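Local coordinates for protein uncharacterized CBS domain-containing proteins (Corynebacterium glutamicum, PDB 2P3H) that is of unknown function but, as the CorC_HlyC domain of a putative membrane transport protein or hemolysin, may bind flavin adenine dinucleotide, at residues T9-P21 against E89-L101. Residues are numbered along the deposited sequence; the frame is centred on the assembly and turned at random.
Sequences TSPDKWLIDGDTP and ERNVPVKLALALL
W14 and L98 form a hydrogen-bonded antiparallel pair: L98 N gives a nearly straight bond (172°) to W14 O at 2.8 Å, and W14 N returns one to L98 O. I16 and L96 repeat the exchange two residues along, past the non-hydrogen-bonded pair L15-A97, and L100 N extends the ladder to D12 O. On the face carrying W14, I16, L96 and L98, the indole crosses L98 at about a right angle, CE3 lying 3.8 Å from L98 CB, while its CZ3 edge meets L100 N near the ring plane. I16 holds CG1 between its backbone N and carbonyl carbon (chi1 75°), and from there CD1 settles 3.7 Å from L98 CD1. The opposite face is mixed: L15, A97 and A99 share it with K13, D17 and K95. K95, bent at chi2 (-76°), runs alongside D17 in a salt bridge, NZ meeting D17 OD1 nearly along its C-O bond at 2.8 Å. Just beyond, the type I turn D17-T20 takes the chain out of the sheet; T20 N and T20 OG1 both bond D17 O from the same face of its plane. Strands 13-17 and 92-100 are inner neighbours in the antiparallel sheet of this CorC_HlyC (transporter-associated) domain, flanked by 6-10 and 80-89, and helix 22-29 packs V25 and I29 onto the W14 face.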
ATOM      1  N   THR A   9       8.269   2.738  10.914  1.00 32.19           N
ATOM      2  CA  THR A   9       8.095   3.589  12.092  1.00 30.95           C
ATOM      3  C   THR A   9       7.767   2.802  13.362  1.00 30.93           C
ATOM      4  O   THR A   9       8.094   3.261  14.459  1.00 30.51           O
ATOM      5  CB  THR A   9       7.054   4.688  11.832  1.00 30.99           C
ATOM      6  OG1 THR A   9       5.829   4.084  11.417  1.00 32.42           O
ATOM      7  CG2 THR A   9       7.536   5.614  10.666  1.00 32.07           C
ATOM      8  N   SER A  10       7.122   1.639  13.207  1.00 30.30           N
ATOM      9  CA  SER A  10       6.941   0.664  14.282  1.00 30.70           C
ATOM     10  C   SER A  10       6.716  -0.679  13.557  1.00 31.29           C
ATOM     11  O   SER A  10       6.610  -0.681  12.318  1.00 31.86           O
ATOM     12  CB  SER A  10       5.721   1.018  15.156  1.00 30.86           C
ATOM     13  OG  SER A  10       4.524   0.822  14.420  1.00 31.93           O
ATOM     14  N   PRO A  11       6.678  -1.806  14.292  1.00 30.75           N
ATOM     15  CA  PRO A  11       6.482  -3.078  13.595  1.00 31.26           C
ATOM     16  C   PRO A  11       5.257  -3.069  12.701  1.00 31.73           C
ATOM     17  O   PRO A  11       4.152  -2.701  13.148  1.00 31.16           O
ATOM     18  CB  PRO A  11       6.346  -4.101  14.744  1.00 30.58           C
ATOM     19  CG  PRO A  11       7.142  -3.461  15.875  1.00 31.35           C
ATOM     20  CD  PRO A  11       6.858  -2.005  15.752  1.00 30.58           C
ATOM     21  N   ASP A  12       5.480  -3.383  11.425  1.00 32.11           N
ATOM     22  CA  ASP A  12       4.390  -3.499  10.447  1.00 33.23           C
ATOM     23  C   ASP A  12       3.729  -2.145  10.176  1.00 31.88           C
ATOM     24  O   ASP A  12       2.573  -2.090   9.761  1.00 31.95           O
ATOM     25  CB  ASP A  12       3.327  -4.527  10.909  1.00 33.88           C
ATOM     26  CG  ASP A  12       3.848  -5.950  10.916  1.00 39.55           C
ATOM     27  OD1 ASP A  12       4.745  -6.276  10.111  1.00 41.22           O
ATOM     28  OD2 ASP A  12       3.348  -6.739  11.749  1.00 45.51           O
ATOM     29  N   LYS A  13       4.464  -1.048  10.397  1.00 30.42           N
ATOM     30  CA  LYS A  13       3.974   0.284  10.012  1.00 30.43           C
ATOM     31  C   LYS A  13       5.099   1.115   9.398  1.00 29.47           C
ATOM     32  O   LYS A  13       6.258   1.001   9.821  1.00 28.95           O
ATOM     33  CB  LYS A  13       3.375   1.037  11.209  1.00 30.82           C
ATOM     34  CG  LYS A  13       2.064   0.421  11.747  1.00 33.12           C
ATOM     35  CD  LYS A  13       1.464   1.320  12.837  1.00 32.97           C
ATOM     36  CE  LYS A  13       0.286   0.645  13.512  1.00 38.19           C
ATOM     37  NZ  LYS A  13      -0.291   1.565  14.575  1.00 40.12           N
ATOM     38  N   TRP A  14       4.749   1.928   8.395  1.00 29.77           N
ATOM     39  CA  TRP A  14       5.720   2.715   7.632  1.00 30.09           C
ATOM     40  C   TRP A  14       5.152   4.095   7.304  1.00 30.23           C
ATOM     41  O   TRP A  14       3.935   4.289   7.188  1.00 29.77           O
ATOM     42  CB  TRP A  14       6.088   2.023   6.297  1.00 29.97           C
ATOM     43  CG  TRP A  14       6.612   0.632   6.461  1.00 29.29           C
ATOM     44  CD1 TRP A  14       7.934   0.235   6.493  1.00 29.07           C
ATOM     45  CD2 TRP A  14       5.824  -0.558   6.604  1.00 30.25           C
ATOM     46  NE1 TRP A  14       7.988  -1.140   6.672  1.00 29.76           N
ATOM     47  CE2 TRP A  14       6.705  -1.634   6.730  1.00 30.76           C
ATOM     48  CE3 TRP A  14       4.437  -0.808   6.643  1.00 31.35           C
ATOM     49  CZ2 TRP A  14       6.252  -2.950   6.902  1.00 29.20           C
ATOM     50  CZ3 TRP A  14       4.000  -2.122   6.800  1.00 29.74           C
ATOM     51  CH2 TRP A  14       4.905  -3.167   6.920  1.00 29.81           C
ATOM     52  N   LEU A  15       6.057   5.059   7.175  1.00 30.14           N
ATOM     53  CA  LEU A  15       5.754   6.349   6.580  1.00 30.57           C
ATOM     54  C   LEU A  15       6.518   6.325   5.277  1.00 31.09           C
ATOM     55  O   LEU A  15       7.733   6.066   5.288  1.00 31.29           O
ATOM     56  CB  LEU A  15       6.318   7.488   7.468  1.00 30.25           C
ATOM     57  CG  LEU A  15       6.124   8.901   6.852  1.00 31.12           C
ATOM     58  CD1 LEU A  15       4.656   9.275   6.688  1.00 35.10           C
ATOM     59  CD2 LEU A  15       6.873   9.961   7.698  1.00 31.50           C
ATOM     60  N   ILE A  16       5.838   6.581   4.157  1.00 31.21           N
ATOM     61  CA  ILE A  16       6.518   6.548   2.856  1.00 31.23           C
ATOM     62  C   ILE A  16       6.149   7.750   2.003  1.00 31.91           C
ATOM     63  O   ILE A  16       5.108   8.384   2.213  1.00 31.78           O
ATOM     64  CB  ILE A  16       6.261   5.221   2.067  1.00 31.13           C
ATOM     65  CG1 ILE A  16       4.843   5.203   1.468  1.00 31.45           C
ATOM     66  CG2 ILE A  16       6.470   3.978   2.983  1.00 31.15           C
ATOM     67  CD1 ILE A  16       4.564   3.969   0.561  1.00 32.04           C
ATOM     68  N   ASP A  17       7.007   8.063   1.038  1.00 31.67           N
ATOM     69  CA  ASP A  17       6.722   9.104   0.050  1.00 31.84           C
ATOM     70  C   ASP A  17       5.637   8.693  -0.940  1.00 32.41           C
ATOM     71  O   ASP A  17       5.440   7.507  -1.227  1.00 32.66           O
ATOM     72  CB  ASP A  17       7.994   9.458  -0.713  1.00 31.23           C
ATOM     73  CG  ASP A  17       9.007  10.156   0.158  1.00 34.87           C
ATOM     74  OD1 ASP A  17       8.648  10.564   1.280  1.00 37.23           O
ATOM     75  OD2 ASP A  17      10.167  10.299  -0.277  1.00 34.51           O
ATOM     76  N   GLY A  18       4.963   9.693  -1.490  1.00 33.83           N
ATOM     77  CA  GLY A  18       3.851   9.444  -2.406  1.00 33.07           C
ATOM     78  C   GLY A  18       4.278   8.823  -3.719  1.00 33.72           C
ATOM     79  O   GLY A  18       3.457   8.183  -4.387  1.00 34.20           O
ATOM     80  N   ASP A  19       5.547   8.999  -4.088  1.00 32.93           N
ATOM     81  CA  ASP A  19       6.069   8.487  -5.357  1.00 33.83           C
ATOM     82  C   ASP A  19       6.931   7.240  -5.188  1.00 33.39           C
ATOM     83  O   ASP A  19       7.674   6.841  -6.090  1.00 32.63           O
ATOM     84  CB  ASP A  19       6.829   9.586  -6.101  1.00 35.02           C
ATOM     85  CG  ASP A  19       8.127   9.972  -5.415  1.00 35.58           C
ATOM     86  OD1 ASP A  19       8.395   9.517  -4.280  1.00 38.27           O
ATOM     87  OD2 ASP A  19       8.892  10.740  -6.033  1.00 37.60           O
ATOM     88  N   THR A  20       6.795   6.586  -4.041  1.00 32.69           N
ATOM     89  CA  THR A  20       7.564   5.370  -3.788  1.00 32.69           C
ATOM     90  C   THR A  20       7.244   4.276  -4.817  1.00 32.33           C
ATOM     91  O   THR A  20       6.080   3.938  -5.005  1.00 33.13           O
ATOM     92  CB  THR A  20       7.274   4.832  -2.377  1.00 31.54           C
ATOM     93  OG1 THR A  20       7.567   5.851  -1.403  1.00 33.78           O
ATOM     94  CG2 THR A  20       8.143   3.605  -2.089  1.00 31.14           C
ATOM     95  N   PRO A  21       8.275   3.729  -5.472  1.00 32.99           N
ATOM     96  CA  PRO A  21       8.047   2.653  -6.437  1.00 32.98           C
ATOM     97  C   PRO A  21       7.389   1.461  -5.772  1.00 32.88           C
ATOM     98  O   PRO A  21       7.728   1.123  -4.625  1.00 32.91           O
ATOM     99  CB  PRO A  21       9.465   2.308  -6.894  1.00 32.62           C
ATOM    100  CG  PRO A  21      10.238   3.652  -6.730  1.00 33.78           C
ATOM    101  CD  PRO A  21       9.709   4.121  -5.415  1.00 33.25           C
ATOM    102  N   GLU A  89       0.030  17.441  -2.027  1.00 35.47           N
ATOM    103  CA  GLU A  89       0.519  18.681  -2.648  1.00 36.55           C
ATOM    104  C   GLU A  89       0.215  18.578  -4.118  1.00 35.20           C
ATOM    105  O   GLU A  89       0.415  17.526  -4.701  1.00 35.01           O
ATOM    106  CB  GLU A  89       2.024  18.859  -2.457  1.00 36.14           C
ATOM    107  CG  GLU A  89       2.473  19.058  -1.012  1.00 40.14           C
ATOM    108  CD  GLU A  89       3.957  19.392  -0.906  1.00 39.96           C
ATOM    109  OE1 GLU A  89       4.626  19.557  -1.961  1.00 45.22           O
ATOM    110  OE2 GLU A  89       4.445  19.500   0.245  1.00 45.27           O
ATOM    111  N   ARG A  90      -0.312  19.652  -4.698  1.00 34.65           N
ATOM    112  CA  ARG A  90      -0.624  19.663  -6.132  1.00 34.59           C
ATOM    113  C   ARG A  90      -1.497  18.447  -6.498  1.00 34.01           C
ATOM    114  O   ARG A  90      -1.314  17.812  -7.541  1.00 34.86           O
ATOM    115  CB  ARG A  90       0.659  19.742  -6.987  1.00 34.67           C
ATOM    116  CG  ARG A  90       1.533  20.959  -6.696  1.00 36.02           C
ATOM    117  CD  ARG A  90       2.299  21.488  -7.931  1.00 38.56           C
ATOM    118  NE  ARG A  90       1.385  21.735  -9.052  1.00 37.97           N
ATOM    119  CZ  ARG A  90       1.336  21.021 -10.179  1.00 37.04           C
ATOM    120  NH1 ARG A  90       0.432  21.306 -11.076  1.00 34.32           N
ATOM    121  NH2 ARG A  90       2.187  20.025 -10.419  1.00 38.37           N
ATOM    122  N   ASN A  91      -2.457  18.149  -5.620  1.00 33.66           N
ATOM    123  CA  ASN A  91      -3.495  17.129  -5.853  1.00 34.06           C
ATOM    124  C   ASN A  91      -2.997  15.694  -5.886  1.00 34.36           C
ATOM    125  O   ASN A  91      -3.725  14.801  -6.311  1.00 34.02           O
ATOM    126  CB  ASN A  91      -4.337  17.429  -7.099  1.00 34.67           C
ATOM    127  CG  ASN A  91      -5.302  18.567  -6.874  1.00 35.75           C
ATOM    128  OD1 ASN A  91      -6.395  18.368  -6.334  1.00 37.40           O
ATOM    129  ND2 ASN A  91      -4.890  19.773  -7.259  1.00 33.79           N
ATOM    130  N   VAL A  92      -1.770  15.478  -5.421  1.00 33.51           N
ATOM    131  CA  VAL A  92      -1.248  14.111  -5.264  1.00 33.75           C
ATOM    132  C   VAL A  92      -0.666  13.917  -3.863  1.00 33.22           C
ATOM    133  O   VAL A  92      -0.109  14.856  -3.280  1.00 34.07           O
ATOM    134  CB  VAL A  92      -0.198  13.700  -6.341  1.00 33.38           C
ATOM    135  CG1 VAL A  92      -0.730  13.920  -7.777  1.00 32.40           C
ATOM    136  CG2 VAL A  92       1.093  14.439  -6.162  1.00 35.10           C
ATOM    137  N   PRO A  93      -0.822  12.705  -3.298  1.00 33.63           N
ATOM    138  CA  PRO A  93      -0.214  12.378  -2.010  1.00 33.46           C
ATOM    139  C   PRO A  93       1.310  12.495  -2.061  1.00 32.92           C
ATOM    140  O   PRO A  93       1.934  12.031  -3.008  1.00 32.83           O
ATOM    141  CB  PRO A  93      -0.591  10.917  -1.804  1.00 34.30           C
ATOM    142  CG  PRO A  93      -1.878  10.767  -2.525  1.00 33.83           C
ATOM    143  CD  PRO A  93      -1.648  11.595  -3.800  1.00 33.26           C
ATOM    144  N   VAL A  94       1.883  13.120  -1.047  1.00 32.49           N
ATOM    145  CA  VAL A  94       3.336  13.195  -0.915  1.00 32.93           C
ATOM    146  C   VAL A  94       3.831  12.446   0.328  1.00 33.45           C
ATOM    147  O   VAL A  94       5.018  12.114   0.399  1.00 32.79           O
ATOM    148  CB  VAL A  94       3.874  14.638  -0.965  1.00 33.93           C
ATOM    149  CG1 VAL A  94       3.575  15.258  -2.331  1.00 33.40           C
ATOM    150  CG2 VAL A  94       3.315  15.483   0.183  1.00 34.53           C
ATOM    151  N   LYS A  95       2.929  12.176   1.279  1.00 32.81           N
ATOM    152  CA  LYS A  95       3.251  11.317   2.432  1.00 32.85           C
ATOM    153  C   LYS A  95       2.118  10.386   2.759  1.00 33.15           C
ATOM    154  O   LYS A  95       0.971  10.813   2.830  1.00 32.58           O
ATOM    155  CB  LYS A  95       3.597  12.149   3.666  1.00 32.84           C
ATOM    156  CG  LYS A  95       4.803  13.055   3.495  1.00 33.95           C
ATOM    157  CD  LYS A  95       6.122  12.292   3.554  1.00 34.63           C
ATOM    158  CE  LYS A  95       7.233  13.158   2.979  1.00 40.53           C
ATOM    159  NZ  LYS A  95       8.545  12.535   3.273  1.00 42.80           N
ATOM    160  N   LEU A  96       2.445   9.115   3.000  1.00 32.92           N
ATOM    161  CA  LEU A  96       1.412   8.092   3.253  1.00 32.89           C
ATOM    162  C   LEU A  96       1.801   7.291   4.480  1.00 32.25           C
ATOM    163  O   LEU A  96       2.969   6.960   4.663  1.00 32.07           O
ATOM    164  CB  LEU A  96       1.328   7.150   2.064  1.00 33.44           C
ATOM    165  CG  LEU A  96       0.905   7.813   0.756  1.00 35.34           C
ATOM    166  CD1 LEU A  96       1.093   6.844  -0.364  1.00 37.09           C
ATOM    167  CD2 LEU A  96      -0.551   8.260   0.870  1.00 33.08           C
ATOM    168  N   ALA A  97       0.811   6.978   5.309  1.00 31.64           N
ATOM    169  CA  ALA A  97       1.026   6.040   6.422  1.00 33.08           C
ATOM    170  C   ALA A  97       0.563   4.672   5.973  1.00 33.31           C
ATOM    171  O   ALA A  97      -0.524   4.541   5.436  1.00 34.72           O
ATOM    172  CB  ALA A  97       0.243   6.481   7.619  1.00 31.95           C
ATOM    173  N   LEU A  98       1.401   3.661   6.177  1.00 33.87           N
ATOM    174  CA  LEU A  98       1.045   2.278   5.781  1.00 33.54           C
ATOM    175  C   LEU A  98       0.983   1.434   7.026  1.00 33.23           C
ATOM    176  O   LEU A  98       1.861   1.517   7.885  1.00 32.98           O
ATOM    177  CB  LEU A  98       2.132   1.700   4.866  1.00 33.74           C
ATOM    178  CG  LEU A  98       1.909   1.891   3.362  1.00 33.79           C
ATOM    179  CD1 LEU A  98       1.758   3.372   2.937  1.00 33.16           C
ATOM    180  CD2 LEU A  98       3.034   1.203   2.604  1.00 33.21           C
ATOM    181  N   ALA A  99      -0.061   0.607   7.138  1.00 33.20           N
ATOM    182  CA  ALA A  99      -0.092  -0.361   8.242  1.00 33.48           C
ATOM    183  C   ALA A  99      -0.521  -1.704   7.705  1.00 34.73           C
ATOM    184  O   ALA A  99      -1.552  -1.799   7.024  1.00 34.23           O
ATOM    185  CB  ALA A  99      -1.045   0.108   9.346  1.00 33.73           C
ATOM    186  N   LEU A 100       0.258  -2.733   8.007  1.00 35.84           N
ATOM    187  CA  LEU A 100      -0.158  -4.105   7.709  1.00 38.86           C
ATOM    188  C   LEU A 100      -1.124  -4.535   8.803  1.00 40.08           C
ATOM    189  O   LEU A 100      -0.794  -4.487  10.003  1.00 40.84           O
ATOM    190  CB  LEU A 100       1.087  -4.991   7.581  1.00 39.62           C
ATOM    191  CG  LEU A 100       1.039  -6.444   7.146  1.00 41.27           C
ATOM    192  CD1 LEU A 100       0.496  -6.466   5.726  1.00 41.19           C
ATOM    193  CD2 LEU A 100       2.459  -7.005   7.199  1.00 39.61           C
ATOM    194  N   LEU A 101      -2.355  -4.894   8.434  1.00 40.34           N
ATOM    195  CA  LEU A 101      -3.385  -5.135   9.455  1.00 40.81           C
ATOM    196  C   LEU A 101      -3.353  -6.541  10.069  1.00 41.52           C
ATOM    197  O   LEU A 101      -3.091  -7.537   9.379  1.00 42.15           O
ATOM    198  CB  LEU A 101      -4.795  -4.809   8.952  1.00 39.89           C
ATOM    199  CG  LEU A 101      -5.060  -3.354   8.539  1.00 40.72           C
ATOM    200  CD1 LEU A 101      -6.522  -3.184   8.183  1.00 40.66           C
ATOM    201  CD2 LEU A 101      -4.635  -2.352   9.633  1.00 39.90           C
TER
HETATM  202  O   HOH W   1       0.241  -2.717  11.455  1.00 29.08           O